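PDB 1UAI: polyguluronate lyase from Corynebacterium sp., which probably cleaves alginate as a poly(alpha-L-guluronate) lyase, breaking the chain by beta-elimination. Local coordinates for residues D15-L20 against E74-T79. Sequence-based numbering, arbitrary orientation.
Sequences DWKVTL and ELREMT
With chi1 at 71°, Lys-17 sets CG between its own backbone N and carbonyl carbon, and the extended chain then crosses Arg-76 and Met-78 obliquely. Arg-76 turns CG away from its backbone N (chi1 -167°) and bends at the next bond, which brings CG and CD alongside Lys-17 CE, next to CB. Strands 16-20 and 72-79 are antiparallel neighbours in one sheet of the jellyroll beta-sandwich of this alginate lyase. Lys-17 and Arg-76 form a hydrogen-bonded pair, as do Thr-19 and Glu-74. In the first pair Arg-76 N reaches Lys-17 O at 2.9 Å, and the return bond from Lys-17 N to Arg-76 O is more bent (145° at the hydrogen). Near the end of the ladder Met-78 N bonds Asp-15 O from well above the carbonyl plane.

Trp-16, Val-18, Leu-75 and Glu-77 share the face turned to the second sheet, where strand 211-223 meets the indole. Trp-16 CE3 lies 3.6 Å from Leu-75 CB, and Glu-77 CG sits over one face of the ring. The buried Glu-77 carboxylate is held by His-223, Trp-88 and the backbone N of Phe-190. On the face of the sheet that carries Lys-17 and Arg-76, Lys-17 CD packs 3.8 Å from Met-78 SD. The ammonium of Lys-17 makes a salt bridge with Glu-30, which also bonds Thr-19 OG1. A water accepts from Lys-17 NZ (3.0 Å) and Arg-76 NE, so it links two like charges. A second water donates to Thr-19 OG1 at 2.7 Å and to Glu-74 O at 2.9 Å.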
loop_
_atom_site.group_PDB
_atom_site.type_symbol
_atom_site.label_atom_id
_atom_site.label_comp_id
_atom_site.label_asym_id
_atom_site.label_seq_id
_atom_site.Cartn_x
_atom_site.Cartn_y
_atom_site.Cartn_z
ATOM N N ASP A 15 6.468 13.276 3.064
ATOM C CA ASP A 15 6.032 13.284 1.676
ATOM C C ASP A 15 5.012 12.207 1.337
ATOM O O ASP A 15 5.155 11.451 0.369
ATOM C CB ASP A 15 7.248 13.207 0.751
ATOM C CG ASP A 15 8.030 14.503 0.734
ATOM O OD1 ASP A 15 7.405 15.559 0.501
ATOM O OD2 ASP A 15 9.260 14.472 0.954
ATOM N N TRP A 16 3.959 12.174 2.146
ATOM C CA TRP A 16 2.866 11.231 1.985
ATOM C C TRP A 16 1.578 11.840 2.513
ATOM O O TRP A 16 1.593 12.846 3.227
ATOM C CB TRP A 16 3.119 9.957 2.799
ATOM C CG TRP A 16 4.349 9.212 2.433
ATOM C CD1 TRP A 16 5.592 9.354 2.975
ATOM C CD2 TRP A 16 4.463 8.217 1.413
ATOM N NE1 TRP A 16 6.478 8.504 2.355
ATOM C CE2 TRP A 16 5.810 7.795 1.392
ATOM C CE3 TRP A 16 3.557 7.640 0.514
ATOM C CZ2 TRP A 16 6.275 6.820 0.504
ATOM C CZ3 TRP A 16 4.018 6.672 -0.369
ATOM C CH2 TRP A 16 5.367 6.272 -0.365
ATOM N N LYS A 17 0.467 11.223 2.130
ATOM C CA LYS A 17 -0.847 11.578 2.641
ATOM C C LYS A 17 -1.485 10.204 2.824
ATOM O O LYS A 17 -1.004 9.218 2.254
ATOM C CB LYS A 17 -1.661 12.443 1.664
ATOM C CG LYS A 17 -2.182 11.748 0.423
ATOM C CD LYS A 17 -3.152 12.659 -0.331
ATOM C CE LYS A 17 -3.640 12.013 -1.621
ATOM N NZ LYS A 17 -4.642 12.855 -2.336
ATOM N N VAL A 18 -2.534 10.118 3.632
ATOM C CA VAL A 18 -3.179 8.835 3.853
ATOM C C VAL A 18 -4.651 8.858 3.456
ATOM O O VAL A 18 -5.347 9.861 3.652
ATOM C CB VAL A 18 -3.051 8.392 5.344
ATOM C CG1 VAL A 18 -3.861 9.316 6.248
ATOM C CG2 VAL A 18 -3.497 6.938 5.502
ATOM N N THR A 19 -5.100 7.755 2.861
ATOM C CA THR A 19 -6.495 7.580 2.464
ATOM C C THR A 19 -7.001 6.483 3.392
ATOM O O THR A 19 -6.340 5.453 3.560
ATOM C CB THR A 19 -6.625 7.123 1.003
ATOM O OG1 THR A 19 -5.998 8.085 0.147
ATOM C CG2 THR A 19 -8.096 6.981 0.617
ATOM N N LEU A 20 -8.170 6.707 3.980
ATOM C CA LEU A 20 -8.744 5.793 4.958
ATOM C C LEU A 20 -9.983 5.029 4.501
ATOM O O LEU A 20 -10.549 5.313 3.444
ATOM C CB LEU A 20 -9.081 6.593 6.218
ATOM C CG LEU A 20 -7.915 7.402 6.792
ATOM C CD1 LEU A 20 -8.439 8.465 7.744
ATOM C CD2 LEU A 20 -6.940 6.468 7.492
ATOM N N GLU A 74 -4.233 3.470 3.174
ATOM C CA GLU A 74 -3.004 3.425 2.405
ATOM C C GLU A 74 -2.374 4.789 2.168
ATOM O O GLU A 74 -3.077 5.784 1.979
ATOM C CB GLU A 74 -3.360 2.753 1.066
ATOM C CG GLU A 74 -2.261 2.557 0.038
ATOM C CD GLU A 74 -2.803 1.953 -1.257
ATOM O OE1 GLU A 74 -3.812 2.473 -1.786
ATOM O OE2 GLU A 74 -2.224 0.962 -1.757
ATOM N N LEU A 75 -1.044 4.821 2.169
ATOM C CA LEU A 75 -0.297 6.048 1.930
ATOM C C LEU A 75 -0.158 6.289 0.428
ATOM O O LEU A 75 0.016 5.347 -0.352
ATOM C CB LEU A 75 1.094 5.952 2.559
ATOM C CG LEU A 75 1.145 5.719 4.070
ATOM C CD1 LEU A 75 2.582 5.447 4.496
ATOM C CD2 LEU A 75 0.582 6.927 4.802
ATOM N N ARG A 76 -0.235 7.558 0.042
ATOM C CA ARG A 76 -0.126 7.985 -1.349
ATOM C C ARG A 76 1.043 8.968 -1.415
ATOM O O ARG A 76 1.075 9.956 -0.678
ATOM C CB ARG A 76 -1.435 8.659 -1.766
ATOM C CG ARG A 76 -1.620 8.883 -3.255
ATOM C CD ARG A 76 -0.863 10.087 -3.793
ATOM N NE ARG A 76 -1.408 10.466 -5.094
ATOM C CZ ARG A 76 -0.690 10.921 -6.114
ATOM N NH1 ARG A 76 -1.294 11.232 -7.254
ATOM N NH2 ARG A 76 0.625 11.063 -6.001
ATOM N N GLU A 77 2.000 8.698 -2.297
ATOM C CA GLU A 77 3.192 9.533 -2.412
ATOM C C GLU A 77 2.937 10.995 -2.754
ATOM O O GLU A 77 2.222 11.316 -3.705
ATOM C CB GLU A 77 4.152 8.939 -3.450
ATOM C CG GLU A 77 5.535 9.585 -3.429
ATOM C CD GLU A 77 6.367 9.272 -4.657
ATOM O OE1 GLU A 77 5.924 8.467 -5.501
ATOM O OE2 GLU A 77 7.475 9.839 -4.775
ATOM N N MET A 78 3.544 11.878 -1.971
ATOM C CA MET A 78 3.434 13.312 -2.181
ATOM C C MET A 78 4.853 13.844 -2.354
ATOM O O MET A 78 5.818 13.077 -2.348
ATOM C CB MET A 78 2.767 13.977 -0.975
ATOM C CG MET A 78 1.375 13.450 -0.652
ATOM S SD MET A 78 0.123 13.831 -1.908
ATOM C CE MET A 78 -0.297 15.523 -1.456
ATOM N N THR A 79 4.981 15.153 -2.516
ATOM C CA THR A 79 6.290 15.764 -2.679
ATOM C C THR A 79 6.253 17.203 -2.172
ATOM O O THR A 79 5.182 17.733 -1.877
ATOM C CB THR A 79 6.736 15.726 -4.162
ATOM O OG1 THR A 79 8.106 16.133 -4.258
ATOM C CG2 THR A 79 5.874 16.642 -5.012
HETATM O O HOH W 1 -4.389 11.024 -4.717
HETATM O O HOH W 2 -3.946 6.484 -0.719
#